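Side-chain contact in hemoglobin (Mustelus griseus, PDB 1GCV), which carries oxygen from the gills to the peripheral tissues, binding it at the heme iron of each subunit in an alpha2-beta2 tetramer: residues V23-Q26 and A27-M31. Numbering follows the deposited sequence.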
loop_
_atom_site.group_PDB
_atom_site.type_symbol
_atom_site.label_atom_id
_atom_site.label_comp_id
_atom_site.label_asym_id
_atom_site.label_seq_id
_atom_site.Cartn_x
_atom_site.Cartn_y
_atom_site.Cartn_z
ATOM N N VAL B 23 1.883 9.214 25.582
ATOM C CA VAL B 23 1.906 9.365 24.138
ATOM C C VAL B 23 1.239 8.157 23.490
ATOM O O VAL B 23 0.378 8.303 22.620
ATOM C CB VAL B 23 3.349 9.493 23.611
ATOM C CG1 VAL B 23 3.358 9.413 22.092
ATOM C CG2 VAL B 23 3.951 10.809 24.068
ATOM N N VAL B 24 1.625 6.963 23.926
ATOM C CA VAL B 24 1.050 5.750 23.366
ATOM C C VAL B 24 -0.427 5.585 23.732
ATOM O O VAL B 24 -1.199 5.042 22.945
ATOM C CB VAL B 24 1.858 4.498 23.795
ATOM C CG1 VAL B 24 1.151 3.227 23.341
ATOM C CG2 VAL B 24 3.259 4.552 23.174
ATOM N N THR B 25 -0.826 6.066 24.908
ATOM C CA THR B 25 -2.225 5.966 25.331
ATOM C C THR B 25 -3.087 6.775 24.377
ATOM O O THR B 25 -4.139 6.316 23.929
ATOM C CB THR B 25 -2.449 6.529 26.755
ATOM O OG1 THR B 25 -1.767 5.708 27.711
ATOM C CG2 THR B 25 -3.935 6.554 27.089
ATOM N N GLN B 26 -2.633 7.984 24.075
ATOM C CA GLN B 26 -3.355 8.865 23.174
ATOM C C GLN B 26 -3.297 8.364 21.732
ATOM O O GLN B 26 -4.212 8.606 20.944
ATOM C CB GLN B 26 -2.789 10.279 23.276
ATOM C CG GLN B 26 -3.291 11.023 24.512
ATOM C CD GLN B 26 -2.365 12.137 24.952
ATOM O OE1 GLN B 26 -2.221 12.403 26.144
ATOM N NE2 GLN B 26 -1.732 12.796 23.992
ATOM N N ALA B 27 -2.226 7.650 21.396
ATOM C CA ALA B 27 -2.060 7.117 20.050
ATOM C C ALA B 27 -3.047 5.987 19.816
ATOM O O ALA B 27 -3.574 5.837 18.713
ATOM C CB ALA B 27 -0.630 6.618 19.849
ATOM N N LEU B 28 -3.294 5.195 20.857
ATOM C CA LEU B 28 -4.234 4.084 20.763
ATOM C C LEU B 28 -5.643 4.632 20.573
ATOM O O LEU B 28 -6.386 4.173 19.708
ATOM C CB LEU B 28 -4.170 3.225 22.030
ATOM C CG LEU B 28 -3.117 2.115 21.991
ATOM C CD1 LEU B 28 -2.863 1.615 23.392
ATOM C CD2 LEU B 28 -3.584 0.979 21.095
ATOM N N ASP B 29 -6.005 5.620 21.384
ATOM C CA ASP B 29 -7.322 6.240 21.297
ATOM C C ASP B 29 -7.512 6.908 19.929
ATOM O O ASP B 29 -8.601 6.868 19.349
ATOM C CB ASP B 29 -7.493 7.275 22.416
ATOM C CG ASP B 29 -7.755 6.635 23.778
ATOM O OD1 ASP B 29 -8.271 5.493 23.837
ATOM O OD2 ASP B 29 -7.444 7.282 24.799
ATOM N N ARG B 30 -6.450 7.529 19.421
ATOM C CA ARG B 30 -6.502 8.179 18.118
ATOM C C ARG B 30 -6.776 7.106 17.075
ATOM O O ARG B 30 -7.615 7.278 16.195
ATOM C CB ARG B 30 -5.165 8.863 17.815
ATOM C CG ARG B 30 -5.129 9.604 16.492
ATOM C CD ARG B 30 -3.847 10.410 16.350
ATOM N NE ARG B 30 -3.744 11.451 17.367
ATOM C CZ ARG B 30 -4.244 12.675 17.239
ATOM N NH1 ARG B 30 -4.885 13.020 16.132
ATOM N NH2 ARG B 30 -4.108 13.552 18.223
ATOM N N MET B 31 -6.068 5.986 17.195
ATOM C CA MET B 31 -6.206 4.872 16.268
ATOM C C MET B 31 -7.621 4.299 16.220
ATOM O O MET B 31 -8.128 3.987 15.140
ATOM C CB MET B 31 -5.218 3.759 16.627
ATOM C CG MET B 31 -5.227 2.595 15.651
ATOM S SD MET B 31 -4.184 1.228 16.173
ATOM C CE MET B 31 -5.119 0.604 17.546
#
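Arg30 N donates to Gln26 O at 2.9 Å, and three further i to i+4 bonds run beside it: Ala27 N to Val23 O, Leu28 N to Val24 O and Asp29 N to Thr25 O. The last is the longest at 3.2 Å but the straightest, with an N-H...O angle of 166°. Beyond the backbone, Gln26 and Arg30, one turn apart, both turn their polar ends to Glu103, the amide NE2 bonding OE2 and the guanidinium NE making a salt bridge to OE1, while Arg30 NH1 and NH2 are hydrogen-bonded to His121 ND1 and Phe116 O, both of a neighbouring subunit. Arg30 can do so because CG stands anti to the backbone N (chi1 -178°) and the chain bends at chi3. Helix 20-34, the B helix of the globin fold, packs one face on helix 93-108, where Ala27 touches Ile100, while Val24 and Leu28 face helix 50-66, Leu28 touching the distal His53. Leu28 CG lies anti to its carbonyl carbon (chi1 -88°), which directs the side chain back over Val24 O, 3.6 Å from CG. Its CD1 meets Val24 CG1 loosely at 4.3 Å. The Asp29 carboxylate swings back likewise and lies against Thr25 O, two oxygens (OD2 and O) 3.6 Å apart with no bond between them; its bonded partner is Ser50 OG, through OD1. Ala27 CB packs 3.4 Å from Val23 O.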